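Local coordinates for protein processed glycerol phosphate lipoteichoic acid synthase 2 (Bacillus subtilis, PDB 2W8D) that belongs to the sulfatase family of the alkaline phosphatase clan and binds a magnesium ion in its mixed-sheet domain, at residues F76-Q81 with G309-A314; D86-M91 with S102-K107; N93-L98 with L329-D334; V343-N348 with K386-M391. One frame throughout, in Å; residues are numbered along the deposited sequence.

Contact 1: F76-Q81 with G309-A314; sequences FHQTGQ and GDVDVA
F76 and G309 form a parallel beta bridge, their CA atoms 4.7 Å apart, in the large mixed sheet of the sulfatase fold. Strand 70-76 ends here, and strand 308-309 turns directly toward helix 313-320. The tight part of the contact lies just past the bridge, where three hydrogen bonds lace the two chains as they leave the sheet. D310 N donates to F76 O over 3.2 Å, a rather bent bond. Next, Q78 N reaches D310 OD2 at 2.8 Å, approaching from above the carboxylate plane, 51° out of it. The same OD2 lies 3.3 Å from H77 CA, so the carboxylate tucks against the turning backbone. Q78 in turn sends its amide across: with CG beside its own backbone N (chi1 -60°), OE1 accepts V311 N while CG2 of V311 packs against that oxygen. The other end of the amide, NE2, gives a hydrogen bond to P345 O, and the amide is thereby held at both ends. H77 faces away and spends NE2 on Q288.

Beyond Q78 the contact loosens. T79 adds only a marginal touch, and its side chain lies about 8 Å from the magnesium ion; G80 and the exposed Q81 run on without meeting 309-314. Back in the tight half, V311 N meets Q78 OE1 at 2.9 Å, nearly straight at 162° and close to the line of the amide C=O.

Contact 2: D86-M91 with S102-K107; sequences DAEFMM and SVFVNK
V103 lays both methyl groups over one face of the F89 ring. CG2 stands 3.9 Å from the ring centroid and 14° off its normal, a clear CH-pi contact, while CG1 reaches the root of the ring, 3.7 Å from F89 CG. F89 points across the gap, its CG anti to the backbone N (chi1 -175°). F104 enters from another direction: its CE1 meets F89 CB at 3.8 Å near the plane of the F89 ring, and its CZ touches E88 CB. M142 of helix 139-145 packs on F89, V103 and F104 alike, completing the apolar cluster.

In the next layer, polar groups join the helices through water. One water links D86 OD1 (2.7 Å) to V103 N. A second also donates to D86 OD1 and accepts from F104 N, and it lies 2.7 Å from S102 OG. The carboxylate oxygen thus serves, by relay, two amides in the first turn of helix 103-106, a setting that would favour its negative charge. S102 is the N-cap of this helix: its OG takes the hydrogen of V105 N, 3.1 Å away.

Further out, D86 OD2 accepts from G80 N and G82 N, which fixes the carboxylate, and E88 carries its own carboxylate to K192, R139 and Y143. Helix 86-93 begins just after T84, the phosphothreonine that coordinates magnesium, and such a helix starting beside the metal-bound residue is characteristic of the alkaline phosphatase clan.

Contact 3: N93-L98 with L329-D334; sequences NSLYPL and LMSGSD
S94 grips the backbone of S331 and G332 with two hydrogen bonds, one from its main chain and one from its side chain. S331 N donates to S94 O over 2.6 Å, nearly straight at 169° and lying in the carbonyl plane. G332 N reaches S94 OG at 2.8 Å with a more bent angle of 144°. Since OG lies anti to the backbone N (chi1 -165°), it projects toward the second amide while the carbonyl serves the first. The hydroxyl also hydrogen-bonds V311 O, a carbonyl that can only accept, so it evidently donates there while accepting from G332.

A water adds a third polar link, bridging N93 O at 2.8 Å and L329 O at 3.2 Å.

These bonds join two loops far apart in sequence. Segment 93-98 begins at the end of helix 86-93 in the sulfatase-family domain, and S94, with positive phi, takes the left-handed helical conformation as the chain leaves that helix. Segment 329-334 belongs to the link from helix 313-320 to strand 344-345.

Van der Waals contacts surround these bonds. M330 runs alongside S94, its CB and CG both 3.6 Å from S94 CB. L95 sets a methyl against two oxygens, CD2 lying 3.8 Å from L329 O and also touching S331 OG; I395 and I396 of helix 380-397 and F89 cover the same leucine. S331 CB lies 3.8 Å from CE2 of Y96, and the Y96 hydroxyl is hydrogen-bonded to E388.

Contact 4: V343-N348 with K386-M391; sequences VIPFRN and KKELEM
R347 starts out away from L389, yet its guanidinium returns over that leucine: CG is anti to the backbone N (chi1 -167°), and bends at chi2 (5°) and chi3 bring the group back. L389 meets it with CG beside its own backbone N (chi1 -73°), which directs the isobutyl group toward 343-348. The result is a leucine methyl laid on a flat cation, with CD2 of L389 4.1 Å from R347 NH1, over one guanidinium face and offset toward the rim. The same CD2 is 4.1 Å from P345 CB, while CD1 comes to 3.7 Å from F346 O. L389 therefore wedges between the proline and the arginine and buries the most surface of any residue here.

One helical position earlier, E388 crosses P345 at about a right angle, its OE2 3.8 Å from CG of the proline ring. This is van der Waals contact; the polar work of OE2 is done with the Y96 hydroxyl and with R341 in a salt bridge. OE1 reaches the residue just before strand 344-345 through a water 3.1 Å away that also donates to V343 O at 2.8 Å. R347 is fixed by NH2, which forms a salt bridge with D393 one helical turn past L389 and a hydrogen bond with P97 O.

Strand 344-345 is an outermost strand of the five-stranded antiparallel sheet, paired through I344 with I352 of strand 351-352. Helix 380-397 packs beside it with L389 and E388, and helix 6-17 touches the helix in turn, Y13 against E388 and M391.

How the contacts relate
Contacts 1 to 3 cluster near the mixed sheet, with centres 8 to 11 Å apart. Helix 86-93 gives contact 2 one partner and leads into the first loop of contact 3. In sequence, contact 2 falls wholly between the two halves of contact 1, whereas contact 3 interleaves with both. Contact 4 comes last, about 17 Å from the chain centre, and brings in the small antiparallel sheet and helix 380-397. Its centre is 10 Å from that of contact 3 and 11 Å from that of contact 1. Through Q78, Y96 and P97, contacts 1 and 3 meet contact 4 and so join the C-terminal sheet and helix to the metal-binding domain; contact 2 lies within that domain.

Contact 1: F76-Q81 with G309-A314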
loop_
_atom_site.group_PDB
_atom_site.type_symbol
_atom_site.label_atom_id
_atom_site.label_comp_id
_atom_site.label_asym_id
_atom_site.label_seq_id
_atom_site.Cartn_x
_atom_site.Cartn_y
_atom_site.Cartn_z
ATOM N N PHE A 76 8.091 2.453 -2.944
ATOM C CA PHE A 76 8.636 1.306 -2.267
ATOM C C PHE A 76 7.721 0.824 -1.134
ATOM O O PHE A 76 7.204 1.632 -0.351
ATOM C CB PHE A 76 10.037 1.661 -1.710
ATOM C CG PHE A 76 11.063 1.954 -2.791
ATOM C CD1 PHE A 76 11.997 0.979 -3.172
ATOM C CD2 PHE A 76 11.094 3.204 -3.434
ATOM C CE1 PHE A 76 12.938 1.236 -4.194
ATOM C CE2 PHE A 76 12.033 3.468 -4.447
ATOM C CZ PHE A 76 12.950 2.482 -4.823
ATOM N N HIS A 77 7.578 -0.493 -0.988
ATOM C CA HIS A 77 6.936 -1.005 0.242
ATOM C C HIS A 77 7.873 -0.788 1.455
ATOM O O HIS A 77 9.087 -0.800 1.320
ATOM C CB HIS A 77 6.527 -2.472 0.103
ATOM C CG HIS A 77 7.666 -3.427 0.274
ATOM N ND1 HIS A 77 8.025 -3.940 1.508
ATOM C CD2 HIS A 77 8.535 -3.952 -0.625
ATOM C CE1 HIS A 77 9.065 -4.740 1.360
ATOM N NE2 HIS A 77 9.405 -4.751 0.079
ATOM N N GLN A 78 7.306 -0.584 2.635
ATOM C CA GLN A 78 8.131 -0.364 3.817
ATOM C C GLN A 78 7.793 -1.366 4.912
ATOM O O GLN A 78 8.016 -1.084 6.093
ATOM C CB GLN A 78 7.967 1.083 4.314
ATOM C CG GLN A 78 8.371 2.151 3.263
ATOM C CD GLN A 78 8.025 3.538 3.705
ATOM O OE1 GLN A 78 6.838 3.876 3.847
ATOM N NE2 GLN A 78 9.047 4.358 3.962
ATOM N N THR A 79 7.283 -2.530 4.515
ATOM C CA THR A 79 6.798 -3.541 5.426
ATOM C C THR A 79 7.898 -4.335 6.096
ATOM O O THR A 79 9.053 -4.378 5.615
ATOM C CB THR A 79 5.827 -4.559 4.727
ATOM O OG1 THR A 79 6.541 -5.313 3.755
ATOM C CG2 THR A 79 4.608 -3.849 4.062
ATOM N N GLY A 80 7.530 -4.942 7.227
ATOM C CA GLY A 80 8.388 -5.887 7.948
ATOM C C GLY A 80 7.635 -7.218 8.061
ATOM O O GLY A 80 6.965 -7.687 7.091
ATOM N N GLN A 81 7.663 -7.814 9.234
ATOM C CA GLN A 81 7.043 -9.149 9.352
ATOM C C GLN A 81 5.509 -9.255 9.300
ATOM O O GLN A 81 4.976 -10.343 9.142
ATOM C CB GLN A 81 7.610 -9.899 10.531
ATOM C CG GLN A 81 9.166 -9.972 10.457
ATOM C CD GLN A 81 9.767 -10.706 11.656
ATOM O OE1 GLN A 81 9.462 -10.408 12.813
ATOM N NE2 GLN A 81 10.608 -11.682 11.365
ATOM N N GLY A 309 7.410 6.149 -0.312
ATOM C CA GLY A 309 7.109 4.864 0.334
ATOM C C GLY A 309 5.665 4.748 0.811
ATOM O O GLY A 309 4.909 5.704 0.721
ATOM N N ASP A 310 5.275 3.571 1.290
ATOM C CA ASP A 310 3.935 3.338 1.831
ATOM C C ASP A 310 3.362 4.451 2.711
ATOM O O ASP A 310 2.183 4.720 2.584
ATOM C CB ASP A 310 3.908 2.064 2.688
ATOM C CG ASP A 310 3.938 0.824 1.875
ATOM O OD1 ASP A 310 3.412 0.832 0.715
ATOM O OD2 ASP A 310 4.524 -0.154 2.393
ATOM N N VAL A 311 4.164 5.054 3.617
ATOM C CA VAL A 311 3.653 6.032 4.605
ATOM C C VAL A 311 3.242 7.358 3.930
ATOM O O VAL A 311 2.559 8.206 4.536
ATOM C CB VAL A 311 4.664 6.311 5.770
ATOM C CG1 VAL A 311 4.852 5.064 6.704
ATOM C CG2 VAL A 311 5.985 6.805 5.241
ATOM N N ASP A 312 3.656 7.529 2.674
ATOM C CA ASP A 312 3.303 8.720 1.919
ATOM C C ASP A 312 1.902 8.670 1.294
ATOM O O ASP A 312 1.385 9.705 0.908
ATOM C CB ASP A 312 4.330 8.997 0.813
ATOM C CG ASP A 312 5.758 9.105 1.331
ATOM O OD1 ASP A 312 5.967 9.477 2.499
ATOM O OD2 ASP A 312 6.680 8.878 0.536
ATOM N N VAL A 313 1.292 7.492 1.184
ATOM C CA VAL A 313 -0.008 7.384 0.500
ATOM C C VAL A 313 -1.147 8.159 1.177
ATOM O O VAL A 313 -1.881 8.904 0.512
ATOM C CB VAL A 313 -0.427 5.912 0.226
ATOM C CG1 VAL A 313 -1.710 5.835 -0.640
ATOM C CG2 VAL A 313 0.661 5.187 -0.490
ATOM N N ALA A 314 -1.275 8.009 2.484
ATOM C CA ALA A 314 -2.421 8.556 3.224
ATOM C C ALA A 314 -2.551 10.076 3.100
ATOM O O ALA A 314 -3.652 10.556 2.847
ATOM C CB ALA A 314 -2.402 8.119 4.720
#

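Contact 2: D86-M91 with S102-K107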
loop_
_atom_site.group_PDB
_atom_site.type_symbol
_atom_site.label_atom_id
_atom_site.label_comp_id
_atom_site.label_asym_id
_atom_site.label_seq_id
_atom_site.Cartn_x
_atom_site.Cartn_y
_atom_site.Cartn_z
ATOM N N ASP A 86 0.979 -4.990 7.649
ATOM C CA ASP A 86 1.928 -3.872 7.748
ATOM C C ASP A 86 1.621 -2.820 6.699
ATOM O O ASP A 86 1.541 -1.666 7.031
ATOM C CB ASP A 86 3.394 -4.330 7.545
ATOM C CG ASP A 86 3.981 -4.987 8.767
ATOM O OD1 ASP A 86 3.238 -5.075 9.786
ATOM O OD2 ASP A 86 5.184 -5.426 8.708
ATOM N N ALA A 87 1.447 -3.198 5.427
ATOM C CA ALA A 87 1.068 -2.199 4.420
ATOM C C ALA A 87 -0.320 -1.569 4.720
ATOM O O ALA A 87 -0.490 -0.356 4.610
ATOM C CB ALA A 87 1.172 -2.753 2.996
ATOM N N GLU A 88 -1.299 -2.353 5.147
ATOM C CA GLU A 88 -2.622 -1.742 5.525
ATOM C C GLU A 88 -2.465 -0.748 6.680
ATOM O O GLU A 88 -3.104 0.320 6.704
ATOM C CB GLU A 88 -3.666 -2.783 5.965
ATOM C CG GLU A 88 -4.021 -3.817 4.936
ATOM C CD GLU A 88 -5.132 -4.719 5.459
ATOM O OE1 GLU A 88 -6.228 -4.180 5.794
ATOM O OE2 GLU A 88 -4.880 -5.950 5.557
ATOM N N PHE A 89 -1.623 -1.087 7.642
ATOM C CA PHE A 89 -1.416 -0.195 8.782
ATOM C C PHE A 89 -0.883 1.179 8.373
ATOM O O PHE A 89 -1.303 2.209 8.895
ATOM C CB PHE A 89 -0.424 -0.817 9.784
ATOM C CG PHE A 89 -0.255 0.002 11.037
ATOM C CD1 PHE A 89 -1.272 0.058 11.979
ATOM C CD2 PHE A 89 0.932 0.720 11.270
ATOM C CE1 PHE A 89 -1.116 0.790 13.162
ATOM C CE2 PHE A 89 1.094 1.481 12.437
ATOM C CZ PHE A 89 0.060 1.511 13.385
HETATM N N MSE A 90 0.044 1.167 7.430
HETATM C CA MSE A 90 0.627 2.383 6.891
HETATM C C MSE A 90 -0.352 3.203 6.042
HETATM O O MSE A 90 -0.313 4.434 6.133
HETATM C CB MSE A 90 1.908 2.052 6.133
HETATM C CG MSE A 90 3.019 1.706 7.110
HETATM SE SE MSE A 90 4.734 1.360 6.222
HETATM C CE MSE A 90 4.424 -0.484 5.731
HETATM N N MSE A 91 -1.217 2.535 5.255
HETATM C CA MSE A 91 -2.242 3.223 4.452
HETATM C C MSE A 91 -3.177 3.974 5.368
HETATM O O MSE A 91 -3.550 5.087 5.061
HETATM C CB MSE A 91 -3.107 2.270 3.604
HETATM C CG MSE A 91 -2.359 1.433 2.596
HETATM SE SE MSE A 91 -1.362 2.500 1.288
HETATM C CE MSE A 91 0.360 1.579 1.364
ATOM N N SER A 102 4.218 -8.332 14.321
ATOM C CA SER A 102 3.177 -7.702 13.571
ATOM C C SER A 102 2.476 -6.642 14.434
ATOM O O SER A 102 1.968 -6.947 15.540
ATOM C CB SER A 102 2.167 -8.755 13.114
ATOM O OG SER A 102 0.922 -8.117 12.861
ATOM N N VAL A 103 2.407 -5.420 13.894
ATOM C CA VAL A 103 1.696 -4.344 14.576
ATOM C C VAL A 103 0.181 -4.630 14.695
ATOM O O VAL A 103 -0.405 -4.317 15.711
ATOM C CB VAL A 103 1.936 -2.936 13.922
ATOM C CG1 VAL A 103 1.507 -2.905 12.445
ATOM C CG2 VAL A 103 1.207 -1.834 14.739
ATOM N N PHE A 104 -0.428 -5.229 13.669
ATOM C CA PHE A 104 -1.839 -5.660 13.750
ATOM C C PHE A 104 -2.111 -6.602 14.905
ATOM O O PHE A 104 -3.131 -6.473 15.595
ATOM C CB PHE A 104 -2.305 -6.330 12.448
ATOM C CG PHE A 104 -3.092 -5.418 11.537
ATOM C CD1 PHE A 104 -2.536 -4.226 11.062
ATOM C CD2 PHE A 104 -4.404 -5.756 11.133
ATOM C CE1 PHE A 104 -3.266 -3.370 10.165
ATOM C CE2 PHE A 104 -5.135 -4.910 10.257
ATOM C CZ PHE A 104 -4.568 -3.714 9.779
ATOM N N VAL A 105 -1.212 -7.574 15.099
ATOM C CA VAL A 105 -1.387 -8.541 16.160
ATOM C C VAL A 105 -1.134 -7.914 17.523
ATOM O O VAL A 105 -1.834 -8.234 18.481
ATOM C CB VAL A 105 -0.443 -9.762 15.971
ATOM C CG1 VAL A 105 -0.537 -10.730 17.160
ATOM C CG2 VAL A 105 -0.727 -10.466 14.657
ATOM N N ASN A 106 -0.136 -7.037 17.635
ATOM C CA ASN A 106 0.341 -6.665 18.986
ATOM C C ASN A 106 -0.097 -5.284 19.489
ATOM O O ASN A 106 -0.072 -5.042 20.689
ATOM C CB ASN A 106 1.865 -6.802 19.071
ATOM C CG ASN A 106 2.310 -8.249 19.047
ATOM O OD1 ASN A 106 1.802 -9.068 19.791
ATOM N ND2 ASN A 106 3.257 -8.565 18.196
ATOM N N LYS A 107 -0.515 -4.401 18.581
ATOM C CA LYS A 107 -0.800 -3.018 18.940
ATOM C C LYS A 107 -2.221 -2.614 18.664
ATOM O O LYS A 107 -2.505 -1.408 18.528
ATOM C CB LYS A 107 0.128 -2.082 18.173
ATOM C CG LYS A 107 1.571 -2.201 18.522
ATOM C CD LYS A 107 1.802 -1.937 20.010
ATOM C CE LYS A 107 3.276 -1.990 20.328
ATOM N NZ LYS A 107 3.512 -2.007 21.823
HETATM O O HOH W 1 4.535 -4.978 12.182
HETATM O O HOH W 2 0.770 -6.223 11.001
#

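Contact 3: N93-L98 with L329-D334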
loop_
_atom_site.group_PDB
_atom_site.type_symbol
_atom_site.label_atom_id
_atom_site.label_comp_id
_atom_site.label_asym_id
_atom_site.label_seq_id
_atom_site.Cartn_x
_atom_site.Cartn_y
_atom_site.Cartn_z
ATOM N N ASN A 93 -2.601 4.850 8.658
ATOM C CA ASN A 93 -2.037 5.628 9.777
ATOM C C ASN A 93 -0.874 6.542 9.485
ATOM O O ASN A 93 -0.623 7.450 10.261
ATOM C CB ASN A 93 -1.674 4.709 10.939
ATOM C CG ASN A 93 -2.869 4.030 11.500
ATOM O OD1 ASN A 93 -3.638 4.651 12.220
ATOM N ND2 ASN A 93 -3.062 2.737 11.166
ATOM N N SER A 94 -0.170 6.290 8.389
ATOM C CA SER A 94 1.077 6.990 8.058
ATOM C C SER A 94 2.048 6.882 9.231
ATOM O O SER A 94 2.685 7.847 9.658
ATOM C CB SER A 94 0.812 8.440 7.635
ATOM O OG SER A 94 1.952 8.988 7.005
ATOM N N LEU A 95 2.098 5.679 9.775
ATOM C CA LEU A 95 3.027 5.308 10.827
ATOM C C LEU A 95 3.635 3.957 10.487
ATOM O O LEU A 95 2.969 3.071 9.967
ATOM C CB LEU A 95 2.328 5.226 12.179
ATOM C CG LEU A 95 1.773 6.489 12.827
ATOM C CD1 LEU A 95 0.999 6.079 14.097
ATOM C CD2 LEU A 95 2.927 7.469 13.119
ATOM N N TYR A 96 4.917 3.808 10.777
ATOM C CA TYR A 96 5.623 2.563 10.501
ATOM C C TYR A 96 5.148 1.399 11.387
ATOM O O TYR A 96 4.782 1.585 12.551
ATOM C CB TYR A 96 7.138 2.765 10.664
ATOM C CG TYR A 96 7.690 3.640 9.595
ATOM C CD1 TYR A 96 8.157 3.091 8.397
ATOM C CD2 TYR A 96 7.716 5.019 9.754
ATOM C CE1 TYR A 96 8.650 3.912 7.376
ATOM C CE2 TYR A 96 8.179 5.837 8.763
ATOM C CZ TYR A 96 8.659 5.299 7.584
ATOM O OH TYR A 96 9.132 6.140 6.605
ATOM N N PRO A 97 5.160 0.188 10.818
ATOM C CA PRO A 97 4.855 -1.045 11.536
ATOM C C PRO A 97 6.000 -1.379 12.487
ATOM O O PRO A 97 6.973 -0.624 12.579
ATOM C CB PRO A 97 4.813 -2.074 10.412
ATOM C CG PRO A 97 5.849 -1.548 9.438
ATOM C CD PRO A 97 5.598 -0.067 9.429
ATOM N N LEU A 98 5.890 -2.485 13.208
ATOM C CA LEU A 98 6.953 -2.838 14.177
ATOM C C LEU A 98 8.201 -3.354 13.443
ATOM O O LEU A 98 8.089 -3.922 12.361
ATOM C CB LEU A 98 6.456 -3.895 15.164
ATOM C CG LEU A 98 5.257 -3.608 16.074
ATOM C CD1 LEU A 98 4.893 -4.849 16.854
ATOM C CD2 LEU A 98 5.673 -2.542 17.065
ATOM N N LEU A 329 -0.284 13.571 13.521
ATOM C CA LEU A 329 1.043 13.027 13.697
ATOM C C LEU A 329 1.220 11.850 12.746
ATOM O O LEU A 329 0.915 10.705 13.086
ATOM C CB LEU A 329 1.266 12.638 15.155
ATOM C CG LEU A 329 1.181 13.775 16.185
ATOM C CD1 LEU A 329 1.747 13.295 17.485
ATOM C CD2 LEU A 329 1.928 15.035 15.734
HETATM N N MSE A 330 1.699 12.169 11.545
HETATM C CA MSE A 330 1.857 11.243 10.452
HETATM C C MSE A 330 3.305 11.303 9.993
HETATM O O MSE A 330 3.883 12.373 9.902
HETATM C CB MSE A 330 0.925 11.616 9.309
HETATM C CG MSE A 330 -0.524 11.225 9.557
HETATM SE SE MSE A 330 -1.717 11.672 8.069
HETATM C CE MSE A 330 -3.265 10.645 8.683
ATOM N N SER A 331 3.877 10.141 9.695
ATOM C CA SER A 331 5.272 10.045 9.307
ATOM C C SER A 331 5.515 10.399 7.850
ATOM O O SER A 331 6.611 10.841 7.494
ATOM C CB SER A 331 5.784 8.625 9.572
ATOM O OG SER A 331 5.976 8.444 10.970
ATOM N N GLY A 332 4.499 10.202 7.013
ATOM C CA GLY A 332 4.662 10.329 5.558
ATOM C C GLY A 332 4.533 11.728 4.980
ATOM O O GLY A 332 4.112 12.670 5.634
ATOM N N SER A 333 4.909 11.854 3.726
ATOM C CA SER A 333 4.943 13.145 3.087
ATOM C C SER A 333 4.143 13.026 1.792
ATOM O O SER A 333 4.383 12.131 1.019
ATOM C CB SER A 333 6.409 13.515 2.830
ATOM O OG SER A 333 6.520 14.603 1.929
ATOM N N ASP A 334 3.140 13.881 1.616
ATOM C CA ASP A 334 2.350 13.960 0.384
ATOM C C ASP A 334 3.270 13.939 -0.839
ATOM O O ASP A 334 4.109 14.820 -1.014
ATOM C CB ASP A 334 1.509 15.243 0.414
ATOM C CG ASP A 334 0.747 15.514 -0.891
ATOM O OD1 ASP A 334 0.726 14.698 -1.824
ATOM O OD2 ASP A 334 0.157 16.590 -0.995
HETATM O O HOH W 3 -1.475 8.567 12.641
#

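Contact 4: V343-N348 with K386-M391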
loop_
_atom_site.group_PDB
_atom_site.type_symbol
_atom_site.label_atom_id
_atom_site.label_comp_id
_atom_site.label_asym_id
_atom_site.label_seq_id
_atom_site.Cartn_x
_atom_site.Cartn_y
_atom_site.Cartn_z
ATOM N N VAL A 343 13.984 10.658 0.541
ATOM C CA VAL A 343 14.856 9.722 1.198
ATOM C C VAL A 343 13.909 8.720 1.895
ATOM O O VAL A 343 13.258 9.070 2.871
ATOM C CB VAL A 343 15.770 10.445 2.227
ATOM C CG1 VAL A 343 16.744 9.485 2.831
ATOM C CG2 VAL A 343 16.555 11.629 1.566
ATOM N N ILE A 344 13.833 7.487 1.381
ATOM C CA ILE A 344 12.753 6.571 1.746
ATOM C C ILE A 344 13.255 5.525 2.719
ATOM O O ILE A 344 14.045 4.672 2.350
ATOM C CB ILE A 344 12.097 5.882 0.514
ATOM C CG1 ILE A 344 11.807 6.874 -0.642
ATOM C CG2 ILE A 344 10.808 5.189 0.900
ATOM C CD1 ILE A 344 10.999 8.073 -0.244
ATOM N N PRO A 345 12.809 5.589 3.981
ATOM C CA PRO A 345 13.244 4.518 4.898
ATOM C C PRO A 345 12.640 3.179 4.541
ATOM O O PRO A 345 11.500 3.114 4.033
ATOM C CB PRO A 345 12.682 4.942 6.262
ATOM C CG PRO A 345 12.327 6.365 6.132
ATOM C CD PRO A 345 12.041 6.645 4.670
ATOM N N PHE A 346 13.416 2.136 4.825
ATOM C CA PHE A 346 12.951 0.754 4.945
ATOM C C PHE A 346 12.796 0.427 6.425
ATOM O O PHE A 346 13.474 1.021 7.280
ATOM C CB PHE A 346 13.995 -0.192 4.355
ATOM C CG PHE A 346 14.034 -0.204 2.869
ATOM C CD1 PHE A 346 13.309 0.726 2.123
ATOM C CD2 PHE A 346 14.811 -1.154 2.193
ATOM C CE1 PHE A 346 13.357 0.729 0.699
ATOM C CE2 PHE A 346 14.865 -1.170 0.791
ATOM C CZ PHE A 346 14.120 -0.227 0.042
ATOM N N ARG A 347 11.916 -0.511 6.757
ATOM C CA ARG A 347 11.705 -0.843 8.173
ATOM C C ARG A 347 13.020 -1.242 8.929
ATOM O O ARG A 347 13.187 -0.935 10.106
ATOM C CB ARG A 347 10.602 -1.925 8.349
ATOM C CG ARG A 347 10.119 -2.086 9.800
ATOM C CD ARG A 347 10.817 -0.999 10.625
ATOM N NE ARG A 347 9.933 -0.382 11.551
ATOM C CZ ARG A 347 10.289 0.400 12.546
ATOM N NH1 ARG A 347 11.559 0.705 12.769
ATOM N NH2 ARG A 347 9.332 0.851 13.335
ATOM N N ASN A 348 13.941 -1.926 8.268
ATOM C CA ASN A 348 15.104 -2.388 8.990
ATOM C C ASN A 348 16.204 -1.304 9.092
ATOM O O ASN A 348 17.281 -1.578 9.590
ATOM C CB ASN A 348 15.659 -3.664 8.358
ATOM C CG ASN A 348 16.257 -3.403 6.980
ATOM O OD1 ASN A 348 16.234 -2.256 6.488
ATOM N ND2 ASN A 348 16.784 -4.457 6.345
ATOM N N LYS A 386 16.895 7.754 10.382
ATOM C CA LYS A 386 16.868 7.330 11.774
ATOM C C LYS A 386 15.794 8.082 12.528
ATOM O O LYS A 386 14.955 7.446 13.173
ATOM C CB LYS A 386 18.248 7.485 12.448
ATOM C CG LYS A 386 19.260 6.413 11.970
ATOM C CD LYS A 386 20.643 6.518 12.638
ATOM C CE LYS A 386 21.285 7.923 12.451
ATOM N NZ LYS A 386 22.767 7.989 12.653
ATOM N N LYS A 387 15.827 9.415 12.423
ATOM C CA LYS A 387 14.842 10.306 13.017
ATOM C C LYS A 387 13.402 10.018 12.546
ATOM O O LYS A 387 12.484 9.961 13.375
ATOM C CB LYS A 387 15.199 11.767 12.748
ATOM C CG LYS A 387 15.911 12.452 13.890
ATOM C CD LYS A 387 16.741 13.600 13.367
ATOM C CE LYS A 387 17.703 14.120 14.431
ATOM N NZ LYS A 387 19.037 14.335 13.816
ATOM N N GLU A 388 13.199 9.818 11.239
ATOM C CA GLU A 388 11.863 9.519 10.726
ATOM C C GLU A 388 11.329 8.257 11.399
ATOM O O GLU A 388 10.215 8.246 11.901
ATOM C CB GLU A 388 11.830 9.424 9.177
ATOM C CG GLU A 388 10.424 9.113 8.596
ATOM C CD GLU A 388 10.236 9.394 7.089
ATOM O OE1 GLU A 388 10.891 10.320 6.538
ATOM O OE2 GLU A 388 9.377 8.701 6.467
ATOM N N LEU A 389 12.132 7.204 11.435
ATOM C CA LEU A 389 11.753 5.950 12.091
ATOM C C LEU A 389 11.569 6.118 13.608
ATOM O O LEU A 389 10.603 5.614 14.178
ATOM C CB LEU A 389 12.779 4.861 11.789
ATOM C CG LEU A 389 12.761 4.296 10.355
ATOM C CD1 LEU A 389 13.868 3.227 10.220
ATOM C CD2 LEU A 389 11.359 3.730 9.971
ATOM N N GLU A 390 12.483 6.853 14.243
ATOM C CA GLU A 390 12.443 7.053 15.692
ATOM C C GLU A 390 11.138 7.750 16.152
ATOM O O GLU A 390 10.521 7.334 17.136
ATOM C CB GLU A 390 13.686 7.831 16.119
ATOM C CG GLU A 390 13.821 8.164 17.586
ATOM C CD GLU A 390 14.873 9.272 17.856
ATOM O OE1 GLU A 390 15.395 9.879 16.884
ATOM O OE2 GLU A 390 15.175 9.542 19.046
HETATM N N MSE A 391 10.715 8.781 15.427
HETATM C CA MSE A 391 9.517 9.534 15.799
HETATM C C MSE A 391 8.287 8.657 15.721
HETATM O O MSE A 391 7.484 8.622 16.646
HETATM C CB MSE A 391 9.353 10.798 14.959
HETATM C CG MSE A 391 10.468 11.826 15.167
HETATM SE SE MSE A 391 10.709 12.443 17.035
HETATM C CE MSE A 391 12.325 11.468 17.516
HETATM O O HOH W 4 13.780 10.135 5.453
#